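Local coordinates for protein lactate racemase (Thermoanaerobacterium thermosaccharolyticum, PDB 2YJG) that interconverts the D- and L-isomers of lactate, as a homodimeric racemase that depends on a nickel-pincer nucleotide cofactor and is captured here as the apoprotein, at residues Q291-S296 and K385-T390; M300-A305 and V419-R424; G310-I315 and S404-D409; K371-T376 and K400-I405. One frame throughout, in Å; residues are numbered along the deposited sequence.

From the N terminus, the first segments met along the chain lie on helix 293-305, whose start enters contact 1 and whose end enters contact 2. Contact 1 closes its loop at 385-390, after helix 381-386. Contact 2 closes last, at 419-424, on the small two-stranded sheet. Contact 3 starts on strand 311-316 and closes at 404-409. Contact 4 starts on the neighbouring strand 371-375 and closes at 400-405. Their closing segments share S404 and I405. Contacts 3 and 4 fall within the span of contact 2, while contact 1 crosses all the others. Contacts 3 and 4 tie helix 395-405 to the parallel sheet, and helix 293-305 packs on the other face of that sheet.

Contact 1 (Q291-S296 and K385-T390); sequences QNIYQS and KDMFMT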
loop_
_atom_site.group_PDB
_atom_site.type_symbol
_atom_site.label_atom_id
_atom_site.label_comp_id
_atom_site.label_asym_id
_atom_site.label_seq_id
_atom_site.Cartn_x
_atom_site.Cartn_y
_atom_site.Cartn_z
ATOM N N GLN A 291 -7.039 26.990 3.914
ATOM C CA GLN A 291 -7.674 26.537 2.670
ATOM C C GLN A 291 -9.164 26.794 2.578
ATOM O O GLN A 291 -9.735 26.725 1.494
ATOM C CB GLN A 291 -7.363 25.067 2.341
ATOM C CG GLN A 291 -7.787 24.082 3.314
ATOM C CD GLN A 291 -7.272 22.649 3.055
ATOM O OE1 GLN A 291 -7.550 21.758 3.862
ATOM N NE2 GLN A 291 -6.536 22.430 1.972
ATOM N N ASN A 292 -9.795 27.115 3.682
ATOM C CA ASN A 292 -11.236 27.414 3.676
ATOM C C ASN A 292 -11.628 28.244 4.880
ATOM O O ASN A 292 -10.859 28.337 5.862
ATOM C CB ASN A 292 -12.049 26.102 3.538
ATOM C CG ASN A 292 -11.830 25.155 4.663
ATOM O OD1 ASN A 292 -11.895 25.571 5.820
ATOM N ND2 ASN A 292 -11.545 23.867 4.364
ATOM N N ILE A 293 -12.788 28.900 4.771
ATOM C CA ILE A 293 -13.357 29.734 5.834
ATOM C C ILE A 293 -13.519 28.987 7.150
ATOM O O ILE A 293 -13.126 29.527 8.201
ATOM C CB ILE A 293 -14.632 30.468 5.428
ATOM C CG1 ILE A 293 -14.403 31.227 4.125
ATOM C CG2 ILE A 293 -15.040 31.466 6.523
ATOM C CD1 ILE A 293 -15.675 31.943 3.622
ATOM N N TYR A 294 -13.989 27.740 7.055
ATOM C CA TYR A 294 -14.131 26.843 8.203
ATOM C C TYR A 294 -12.831 26.857 9.039
ATOM O O TYR A 294 -12.853 27.073 10.245
ATOM C CB TYR A 294 -14.467 25.455 7.668
ATOM C CG TYR A 294 -14.817 24.429 8.720
ATOM C CD1 TYR A 294 -13.825 23.779 9.413
ATOM C CD2 TYR A 294 -16.144 24.095 9.003
ATOM C CE1 TYR A 294 -14.123 22.826 10.397
ATOM C CE2 TYR A 294 -16.452 23.111 9.952
ATOM C CZ TYR A 294 -15.453 22.493 10.635
ATOM O OH TYR A 294 -15.764 21.560 11.582
ATOM N N GLN A 295 -11.699 26.619 8.398
ATOM C CA GLN A 295 -10.411 26.575 9.103
ATOM C C GLN A 295 -10.031 27.933 9.660
ATOM O O GLN A 295 -9.413 28.036 10.696
ATOM C CB GLN A 295 -9.281 26.073 8.182
ATOM C CG GLN A 295 -9.312 24.595 7.898
ATOM C CD GLN A 295 -9.311 23.766 9.104
ATOM O OE1 GLN A 295 -8.562 24.009 10.057
ATOM N NE2 GLN A 295 -10.163 22.720 9.092
ATOM N N SER A 296 -10.399 28.981 8.951
ATOM C CA SER A 296 -9.992 30.365 9.326
ATOM C C SER A 296 -10.611 30.906 10.616
ATOM O O SER A 296 -10.062 31.843 11.221
ATOM C CB SER A 296 -10.306 31.326 8.192
ATOM O OG SER A 296 -11.696 31.704 8.184
ATOM N N LYS A 385 -19.707 37.849 2.855
ATOM C CA LYS A 385 -20.867 38.732 3.105
ATOM C C LYS A 385 -22.071 37.987 3.711
ATOM O O LYS A 385 -22.753 38.467 4.640
ATOM C CB LYS A 385 -21.305 39.414 1.802
ATOM C CG LYS A 385 -20.421 40.502 1.309
ATOM C CD LYS A 385 -20.977 41.128 0.024
ATOM C CE LYS A 385 -19.931 41.680 -0.901
ATOM N NZ LYS A 385 -20.356 41.545 -2.353
ATOM N N ASP A 386 -22.299 36.793 3.204
ATOM C CA ASP A 386 -23.382 35.942 3.645
ATOM C C ASP A 386 -23.153 35.482 5.092
ATOM O O ASP A 386 -24.088 35.130 5.784
ATOM C CB ASP A 386 -23.486 34.700 2.752
ATOM C CG ASP A 386 -24.150 34.969 1.396
ATOM O OD1 ASP A 386 -24.601 36.075 1.146
ATOM O OD2 ASP A 386 -24.200 34.020 0.605
ATOM N N MET A 387 -21.900 35.480 5.543
ATOM C CA MET A 387 -21.531 35.077 6.896
ATOM C C MET A 387 -21.286 36.269 7.834
ATOM O O MET A 387 -20.578 36.171 8.823
ATOM C CB MET A 387 -20.342 34.104 6.856
ATOM C CG MET A 387 -20.685 32.846 6.082
ATOM S SD MET A 387 -19.382 31.611 5.966
ATOM C CE MET A 387 -19.569 30.839 7.562
ATOM N N PHE A 388 -21.978 37.362 7.553
ATOM C CA PHE A 388 -21.941 38.561 8.352
ATOM C C PHE A 388 -20.528 39.080 8.586
ATOM O O PHE A 388 -20.253 39.633 9.634
ATOM C CB PHE A 388 -22.645 38.332 9.673
ATOM C CG PHE A 388 -24.020 37.704 9.518
ATOM C CD1 PHE A 388 -25.014 38.366 8.857
ATOM C CD2 PHE A 388 -24.280 36.455 10.021
ATOM C CE1 PHE A 388 -26.260 37.809 8.716
ATOM C CE2 PHE A 388 -25.512 35.895 9.888
ATOM C CZ PHE A 388 -26.503 36.575 9.217
ATOM N N MET A 389 -19.638 38.874 7.613
ATOM C CA MET A 389 -18.319 39.443 7.638
ATOM C C MET A 389 -18.176 40.411 6.437
ATOM O O MET A 389 -19.149 40.610 5.672
ATOM C CB MET A 389 -17.301 38.340 7.631
ATOM C CG MET A 389 -17.376 37.563 8.887
ATOM S SD MET A 389 -16.149 36.326 8.945
ATOM C CE MET A 389 -16.820 35.063 7.820
ATOM N N THR A 390 -17.019 41.067 6.316
ATOM C CA THR A 390 -16.791 42.017 5.234
ATOM C C THR A 390 -15.543 41.585 4.509
ATOM O O THR A 390 -14.437 41.436 5.132
ATOM C CB THR A 390 -16.585 43.440 5.747
ATOM O OG1 THR A 390 -17.682 43.830 6.540
ATOM C CG2 THR A 390 -16.388 44.419 4.597
#
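I293 reaches across to two methionines, M387 and M389, in a buried apolar contact. Its CB points toward the 385-390 segment and splits into two branches. The CG2 branch does most of the touching. It stands anti to the backbone N and comes 4.2 Å from CE of M389. The same CG2 lies 4.4 Å from SD of M387, so the methyl faces both sulfur-bearing chains. The other branch runs through CG1 to CD1 in an extended line (chi2 177°), and CD1 also comes 4.4 Å from SD of M387. M374 on strand 371-375 and C319 add to the packing round I293.

Both methionines are extended about CB-CG and turn at the last torsion. Those last torsions have opposite signs, 81° in M387 and -76° in M389. Here it is the methyl of M389 and the sulfur of M387 that I293 meets. No hydrogen bond joins the two segments.

Each segment is held by its own polar bonds. N292 caps helix 293-305: its OD1 accepts from N of Q295 at 2.8 Å. OG of S296 bonds to O of I293 at 2.6 Å, lying in the plane of that carbonyl and using one of its lone pairs. Q295, which probably binds the substrate, bonds through OE1 to K298.

M387 and M389 flank F388, the positive-phi residue of a Schellman motif that ends helix 381-386. The contact thus sets an N-capped helix start against a Schellman-terminated helix end, beside the parallel sheet of the C-terminal domain.

Contact 2 (M300-A305 and V419-R424); sequences MTAGEA and VSVIVR
V423 sits against A302 and A305, one turn apart on the same helix. Its two methyl groups divide the work. CG1 meets CB of A305 at 3.7 Å. CG2 meets CB of A302 at 3.8 Å and also lies 3.6 Å from the carbonyl O of A302. The torsion explains the split: CG1 is anti to the backbone N (chi1 176°), and CG2 is anti to the carbonyl carbon, so the fork opens along the helix. V421 adds a lighter touch, with its CG2 4.0 Å from CB of A302. No hydrogen bond crosses the contact. The small alanine side chains let the backbones come close, with A302 and V423 only 5.8 Å apart between CA atoms.

The next shell fixes both partners. The helix turn is held by the bond from N of E304 to O of M300, 2.7 Å. E304 also forms a salt bridge to R365 on helix 357-369. On either side of V423 in sequence, I422 makes backbone bonds to A270 and V272, and R424 to V272 and A274. V423 itself touches V272 and A274.

Helix 293-305 lies between several elements. A305 and A302 pack on V423 of strand 422-425, and A302 also on V421 in the loop before it. T301 faces I362 and R365 of helix 357-369. M300 packs on that helix too, and on strand 371-375.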
loop_
_atom_site.group_PDB
_atom_site.type_symbol
_atom_site.label_atom_id
_atom_site.label_comp_id
_atom_site.label_asym_id
_atom_site.label_seq_id
_atom_site.Cartn_x
_atom_site.Cartn_y
_atom_site.Cartn_z
ATOM N N MET A 300 -9.093 33.467 13.653
ATOM C CA MET A 300 -9.948 34.505 14.182
ATOM C C MET A 300 -10.053 34.515 15.706
ATOM O O MET A 300 -10.219 35.607 16.319
ATOM C CB MET A 300 -11.380 34.394 13.637
ATOM C CG MET A 300 -11.522 34.513 12.118
ATOM S SD MET A 300 -13.248 34.398 11.635
ATOM C CE MET A 300 -13.037 34.285 9.876
ATOM N N THR A 301 -9.990 33.319 16.302
ATOM C CA THR A 301 -10.010 33.208 17.780
ATOM C C THR A 301 -8.765 33.852 18.414
ATOM O O THR A 301 -8.860 34.357 19.528
ATOM C CB THR A 301 -10.152 31.757 18.354
ATOM O OG1 THR A 301 -8.991 30.958 18.083
ATOM C CG2 THR A 301 -11.498 31.073 17.893
ATOM N N ALA A 302 -7.609 33.803 17.724
ATOM C CA ALA A 302 -6.377 34.447 18.218
ATOM C C ALA A 302 -6.643 35.955 18.120
ATOM O O ALA A 302 -6.328 36.684 19.050
ATOM C CB ALA A 302 -5.155 34.049 17.353
ATOM N N GLY A 303 -7.257 36.388 17.015
ATOM C CA GLY A 303 -7.794 37.751 16.896
ATOM C C GLY A 303 -8.696 38.211 18.033
ATOM O O GLY A 303 -8.522 39.317 18.624
ATOM N N GLU A 304 -9.695 37.379 18.343
ATOM C CA GLU A 304 -10.685 37.672 19.333
ATOM C C GLU A 304 -10.030 37.979 20.680
ATOM O O GLU A 304 -10.417 38.924 21.337
ATOM C CB GLU A 304 -11.566 36.430 19.528
ATOM C CG GLU A 304 -12.727 36.550 20.522
ATOM C CD GLU A 304 -13.427 35.183 20.707
ATOM O OE1 GLU A 304 -12.777 34.156 20.507
ATOM O OE2 GLU A 304 -14.619 35.132 21.091
ATOM N N ALA A 305 -9.089 37.137 21.076
ATOM C CA ALA A 305 -8.385 37.241 22.316
ATOM C C ALA A 305 -7.501 38.507 22.423
ATOM O O ALA A 305 -7.279 38.984 23.536
ATOM C CB ALA A 305 -7.581 35.994 22.536
ATOM N N VAL A 419 -2.830 30.902 13.752
ATOM C CA VAL A 419 -3.146 29.496 14.123
ATOM C C VAL A 419 -2.098 28.842 14.964
ATOM O O VAL A 419 -2.367 27.822 15.634
ATOM C CB VAL A 419 -3.319 28.576 12.908
ATOM C CG1 VAL A 419 -4.517 28.920 12.235
ATOM C CG2 VAL A 419 -2.148 28.642 11.959
ATOM N N SER A 420 -0.901 29.403 14.940
ATOM C CA SER A 420 0.228 28.895 15.695
ATOM C C SER A 420 0.388 29.396 17.154
ATOM O O SER A 420 1.234 28.894 17.873
ATOM C CB SER A 420 1.512 29.278 14.950
ATOM O OG SER A 420 1.735 30.706 14.996
ATOM N N VAL A 421 -0.360 30.399 17.578
ATOM C CA VAL A 421 -0.152 31.018 18.845
ATOM C C VAL A 421 -1.274 30.696 19.848
ATOM O O VAL A 421 -2.402 30.316 19.459
ATOM C CB VAL A 421 -0.054 32.561 18.670
ATOM C CG1 VAL A 421 1.200 32.940 17.826
ATOM C CG2 VAL A 421 -1.297 33.138 18.017
ATOM N N ILE A 422 -0.949 30.935 21.123
ATOM C CA ILE A 422 -1.894 30.951 22.222
ATOM C C ILE A 422 -1.870 32.384 22.705
ATOM O O ILE A 422 -0.870 32.833 23.305
ATOM C CB ILE A 422 -1.457 29.998 23.384
ATOM C CG1 ILE A 422 -1.435 28.536 22.888
ATOM C CG2 ILE A 422 -2.360 30.075 24.601
ATOM C CD1 ILE A 422 -0.565 27.721 23.785
ATOM N N VAL A 423 -2.973 33.103 22.483
ATOM C CA VAL A 423 -2.997 34.524 22.870
ATOM C C VAL A 423 -3.501 34.630 24.321
ATOM O O VAL A 423 -4.625 34.250 24.605
ATOM C CB VAL A 423 -3.863 35.358 21.952
ATOM C CG1 VAL A 423 -3.947 36.903 22.465
ATOM C CG2 VAL A 423 -3.375 35.285 20.512
ATOM N N ARG A 424 -2.669 35.204 25.190
ATOM C CA ARG A 424 -2.975 35.428 26.558
ATOM C C ARG A 424 -3.080 36.917 26.776
ATOM O O ARG A 424 -2.190 37.647 26.383
ATOM C CB ARG A 424 -1.844 34.838 27.364
ATOM C CG ARG A 424 -1.964 34.918 28.878
ATOM C CD ARG A 424 -0.560 35.211 29.459
ATOM N NE ARG A 424 -0.479 35.383 30.916
ATOM C CZ ARG A 424 -0.516 36.551 31.570
ATOM N NH1 ARG A 424 -0.647 37.722 30.931
ATOM N NH2 ARG A 424 -0.419 36.553 32.904
#

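Contact 3 (G310-I315 and S404-D409); sequences GGVIII and SIVNND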
loop_
_atom_site.group_PDB
_atom_site.type_symbol
_atom_site.label_atom_id
_atom_site.label_comp_id
_atom_site.label_asym_id
_atom_site.label_seq_id
_atom_site.Cartn_x
_atom_site.Cartn_y
_atom_site.Cartn_z
ATOM N N GLY A 310 -16.079 44.952 20.606
ATOM C CA GLY A 310 -16.483 45.837 19.542
ATOM C C GLY A 310 -15.446 46.229 18.534
ATOM O O GLY A 310 -15.731 47.036 17.688
ATOM N N GLY A 311 -14.238 45.661 18.644
ATOM C CA GLY A 311 -13.152 45.969 17.768
ATOM C C GLY A 311 -13.276 45.183 16.482
ATOM O O GLY A 311 -14.242 44.434 16.303
ATOM N N VAL A 312 -12.280 45.350 15.614
ATOM C CA VAL A 312 -12.247 44.756 14.288
ATOM C C VAL A 312 -11.078 43.801 14.177
ATOM O O VAL A 312 -9.952 44.130 14.544
ATOM C CB VAL A 312 -12.174 45.855 13.227
ATOM C CG1 VAL A 312 -12.228 45.262 11.797
ATOM C CG2 VAL A 312 -13.335 46.856 13.438
ATOM N N ILE A 313 -11.370 42.572 13.756
ATOM C CA ILE A 313 -10.355 41.600 13.477
ATOM C C ILE A 313 -10.236 41.490 11.949
ATOM O O ILE A 313 -11.256 41.192 11.250
ATOM C CB ILE A 313 -10.746 40.228 14.073
ATOM C CG1 ILE A 313 -10.787 40.290 15.609
ATOM C CG2 ILE A 313 -9.816 39.093 13.580
ATOM C CD1 ILE A 313 -11.805 39.155 16.232
ATOM N N ILE A 314 -9.036 41.750 11.433
ATOM C CA ILE A 314 -8.659 41.501 10.000
ATOM C C ILE A 314 -7.878 40.209 9.920
ATOM O O ILE A 314 -6.873 40.007 10.620
ATOM C CB ILE A 314 -7.791 42.617 9.379
ATOM C CG1 ILE A 314 -8.480 43.962 9.486
ATOM C CG2 ILE A 314 -7.444 42.269 7.941
ATOM C CD1 ILE A 314 -7.559 45.223 9.336
ATOM N N ILE A 315 -8.356 39.301 9.088
ATOM C CA ILE A 315 -7.721 38.019 8.917
ATOM C C ILE A 315 -7.423 37.774 7.421
ATOM O O ILE A 315 -8.320 37.854 6.586
ATOM C CB ILE A 315 -8.549 36.821 9.513
ATOM C CG1 ILE A 315 -7.678 35.593 9.396
ATOM C CG2 ILE A 315 -9.861 36.603 8.822
ATOM C CD1 ILE A 315 -7.921 34.419 10.265
ATOM N N SER A 404 -12.711 53.064 9.419
ATOM C CA SER A 404 -14.066 53.633 9.332
ATOM C C SER A 404 -14.978 53.195 10.497
ATOM O O SER A 404 -15.831 53.939 10.936
ATOM C CB SER A 404 -14.719 53.200 8.028
ATOM O OG SER A 404 -15.320 51.920 8.194
ATOM N N ILE A 405 -14.774 51.976 10.963
ATOM C CA ILE A 405 -15.569 51.341 12.014
ATOM C C ILE A 405 -15.142 51.813 13.386
ATOM O O ILE A 405 -15.986 52.125 14.220
ATOM C CB ILE A 405 -15.389 49.790 11.957
ATOM C CG1 ILE A 405 -16.067 49.220 10.714
ATOM C CG2 ILE A 405 -15.935 49.111 13.241
ATOM C CD1 ILE A 405 -15.791 47.736 10.495
ATOM N N VAL A 406 -13.827 51.877 13.615
ATOM C CA VAL A 406 -13.264 52.372 14.885
ATOM C C VAL A 406 -12.725 53.802 14.640
ATOM O O VAL A 406 -13.510 54.713 14.457
ATOM C CB VAL A 406 -12.171 51.417 15.446
ATOM C CG1 VAL A 406 -11.525 52.015 16.654
ATOM C CG2 VAL A 406 -12.768 50.075 15.824
ATOM N N ASN A 407 -11.405 53.983 14.598
ATOM C CA ASN A 407 -10.750 55.306 14.367
ATOM C C ASN A 407 -9.540 55.137 13.441
ATOM O O ASN A 407 -8.944 54.053 13.380
ATOM C CB ASN A 407 -10.251 55.912 15.693
ATOM C CG ASN A 407 -11.377 56.354 16.599
ATOM O OD1 ASN A 407 -12.449 56.746 16.114
ATOM N ND2 ASN A 407 -11.142 56.333 17.921
ATOM N N ASN A 408 -9.128 56.213 12.777
ATOM C CA ASN A 408 -7.934 56.160 11.892
ATOM C C ASN A 408 -6.598 56.285 12.637
ATOM O O ASN A 408 -5.540 56.385 11.996
ATOM C CB ASN A 408 -8.020 57.184 10.740
ATOM C CG ASN A 408 -7.789 58.622 11.190
ATOM O OD1 ASN A 408 -7.667 58.911 12.394
ATOM N ND2 ASN A 408 -7.739 59.546 10.215
ATOM N N ASP A 409 -6.663 56.249 13.977
ATOM C CA ASP A 409 -5.494 56.356 14.844
ATOM C C ASP A 409 -5.313 55.157 15.794
ATOM O O ASP A 409 -4.366 55.144 16.596
ATOM C CB ASP A 409 -5.584 57.637 15.683
ATOM C CG ASP A 409 -6.988 57.889 16.223
ATOM O OD1 ASP A 409 -7.587 56.960 16.842
ATOM O OD2 ASP A 409 -7.500 59.027 16.013
#
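V312 meets I405 and V406 through one methyl group, its CG2. The contact is apolar and no hydrogen bond crosses it. The tightest pair is CG2 of V312 with CG2 of I405, at 3.4 Å, closer than usual for two carbons. The same V312 methyl is 3.9 Å from CB of I405 and 3.9 Å from its CD1. It is thus set against the side of the isoleucine, between its root and its tip, and the two side chains cross obliquely. CG2 of V406 adds a looser touch to CG2 of V312, at 4.0 Å. In V312, CG1 stands anti to the backbone N (chi1 -176°). That turns CG2 to I405 and V406, while CG1 packs on CB of A402.

The backbone interactions lie within the sheet. V312 bonds to D278 and V280 on one side, and G311 and I313 bond to K371 on the other. V312 therefore lies on an inner strand, bonded into the sheet, with its side chain raised to the helix. On the partner segment, V406 is the first residue to leave helical geometry. I405 and V406 thus offer the last turn of the helix and the start of the loop after it. V406 also touches D278, just before strand 279-283.

Helix 395-405 lies in the connection from edge strand 390-392 to strand 412-415, which runs parallel to it. The contact is helix-on-sheet packing of this beta-alpha-beta crossover, which passes strands 371-375, 311-316 and 279-283 on the way.

Contact 4 (K371-T376 and K400-I405); sequences KVIMVT and KIAESI
K371 opens the strand and touches I405 with its aliphatic part. Its CG lies 4.2 Å from CD1 of I405. Rotation about the CB-CG bond of the lysine (chi2 -82°) turns CD aside from the touching CG. V372 points to the opposite face and packs on M300 of helix 293-305.

I373 carries the centre of the contact. Its CB points toward the helix, and CD1 is the atom that arrives. It meets CG2 of I401 at 3.8 Å and CB of A402 at 4.1 Å. It also lies 3.8 Å from the backbone N of A402, so the methyl rests on the helix backbone between the two side chains. I401 turns CG2 to it, anti to its own backbone N, while the longer branch of I401 leads away from the strand. Next to this, CD1 of I373 packs on CG1 of V312 in the adjacent strand.

M374 again faces helix 293-305.

The strand and helix run nearly antiparallel, at 168°, and the axes of 371-375 and 400-405 approach to 9.8 Å. No polar bond crosses the contact. Cohesion here rests on aliphatic carbons meeting without directional bonds, and CG of the lysine carries the apolar contact out to a solvent-exposed end of the strand.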
loop_
_atom_site.group_PDB
_atom_site.type_symbol
_atom_site.label_atom_id
_atom_site.label_comp_id
_atom_site.label_asym_id
_atom_site.label_seq_id
_atom_site.Cartn_x
_atom_site.Cartn_y
_atom_site.Cartn_z
ATOM N N LYS A 371 -16.292 42.849 14.755
ATOM C CA LYS A 371 -16.423 42.760 13.299
ATOM C C LYS A 371 -15.248 42.011 12.751
ATOM O O LYS A 371 -14.145 42.210 13.252
ATOM C CB LYS A 371 -16.393 44.175 12.697
ATOM C CG LYS A 371 -17.433 45.085 13.268
ATOM C CD LYS A 371 -18.766 44.915 12.659
ATOM C CE LYS A 371 -19.840 45.687 13.509
ATOM N NZ LYS A 371 -20.925 46.295 12.659
ATOM N N VAL A 372 -15.462 41.179 11.738
ATOM C CA VAL A 372 -14.380 40.478 11.092
ATOM C C VAL A 372 -14.350 40.901 9.640
ATOM O O VAL A 372 -15.427 41.023 8.955
ATOM C CB VAL A 372 -14.516 38.968 11.245
ATOM C CG1 VAL A 372 -13.419 38.216 10.447
ATOM C CG2 VAL A 372 -14.475 38.592 12.738
ATOM N N ILE A 373 -13.142 41.219 9.205
ATOM C CA ILE A 373 -12.869 41.548 7.810
ATOM C C ILE A 373 -11.985 40.468 7.257
ATOM O O ILE A 373 -10.932 40.163 7.832
ATOM C CB ILE A 373 -12.162 42.943 7.619
ATOM C CG1 ILE A 373 -13.089 44.056 8.054
ATOM C CG2 ILE A 373 -11.725 43.151 6.134
ATOM C CD1 ILE A 373 -12.423 45.305 8.433
ATOM N N MET A 374 -12.396 39.850 6.157
ATOM C CA MET A 374 -11.551 38.821 5.579
ATOM C C MET A 374 -10.891 39.310 4.255
ATOM O O MET A 374 -11.559 39.720 3.317
ATOM C CB MET A 374 -12.309 37.512 5.337
ATOM C CG MET A 374 -12.871 36.813 6.557
ATOM S SD MET A 374 -13.474 35.155 6.174
ATOM C CE MET A 374 -11.987 34.280 6.085
ATOM N N VAL A 375 -9.575 39.256 4.215
ATOM C CA VAL A 375 -8.786 39.350 2.983
ATOM C C VAL A 375 -8.658 37.946 2.452
ATOM O O VAL A 375 -8.011 37.089 3.043
ATOM C CB VAL A 375 -7.353 40.008 3.255
ATOM C CG1 VAL A 375 -6.413 39.980 2.021
ATOM C CG2 VAL A 375 -7.520 41.469 3.813
ATOM N N THR A 376 -9.255 37.731 1.269
ATOM C CA THR A 376 -9.489 36.427 0.746
ATOM C C THR A 376 -9.682 36.517 -0.765
ATOM O O THR A 376 -9.901 37.575 -1.268
ATOM C CB THR A 376 -10.722 35.817 1.438
ATOM O OG1 THR A 376 -10.731 34.439 1.174
ATOM C CG2 THR A 376 -12.023 36.448 0.979
ATOM N N LYS A 400 -8.452 50.306 5.907
ATOM C CA LYS A 400 -9.346 51.476 5.672
ATOM C C LYS A 400 -10.779 51.184 6.171
ATOM O O LYS A 400 -11.440 52.052 6.791
ATOM C CB LYS A 400 -9.357 51.903 4.198
ATOM C CG LYS A 400 -10.707 52.463 3.648
ATOM C CD LYS A 400 -11.691 51.356 3.103
ATOM C CE LYS A 400 -12.555 51.817 1.885
ATOM N NZ LYS A 400 -13.902 52.462 2.207
ATOM N N ILE A 401 -11.254 49.953 5.939
ATOM C CA ILE A 401 -12.624 49.605 6.375
ATOM C C ILE A 401 -12.636 49.633 7.916
ATOM O O ILE A 401 -13.482 50.279 8.505
ATOM C CB ILE A 401 -13.129 48.239 5.806
ATOM C CG1 ILE A 401 -13.295 48.249 4.263
ATOM C CG2 ILE A 401 -14.456 47.855 6.392
ATOM C CD1 ILE A 401 -14.509 49.148 3.748
ATOM N N ALA A 402 -11.628 49.013 8.549
ATOM C CA ALA A 402 -11.565 48.905 10.008
ATOM C C ALA A 402 -11.560 50.294 10.576
ATOM O O ALA A 402 -12.318 50.584 11.471
ATOM C CB ALA A 402 -10.356 48.167 10.451
ATOM N N GLU A 403 -10.677 51.134 10.050
ATOM C CA GLU A 403 -10.596 52.545 10.513
ATOM C C GLU A 403 -11.921 53.298 10.459
ATOM O O GLU A 403 -12.230 54.076 11.362
ATOM C CB GLU A 403 -9.495 53.273 9.753
ATOM C CG GLU A 403 -8.101 52.752 10.163
ATOM C CD GLU A 403 -6.945 53.266 9.305
ATOM O OE1 GLU A 403 -7.163 54.055 8.373
ATOM O OE2 GLU A 403 -5.794 52.859 9.576
ATOM N N SER A 404 -12.711 53.064 9.419
ATOM C CA SER A 404 -14.066 53.633 9.332
ATOM C C SER A 404 -14.978 53.195 10.497
ATOM O O SER A 404 -15.831 53.939 10.936
ATOM C CB SER A 404 -14.719 53.200 8.028
ATOM O OG SER A 404 -15.320 51.920 8.194
ATOM N N ILE A 405 -14.774 51.976 10.963
ATOM C CA ILE A 405 -15.569 51.341 12.014
ATOM C C ILE A 405 -15.142 51.813 13.386
ATOM O O ILE A 405 -15.986 52.125 14.220
ATOM C CB ILE A 405 -15.389 49.790 11.957
ATOM C CG1 ILE A 405 -16.067 49.220 10.714
ATOM C CG2 ILE A 405 -15.935 49.111 13.241
ATOM C CD1 ILE A 405 -15.791 47.736 10.495
#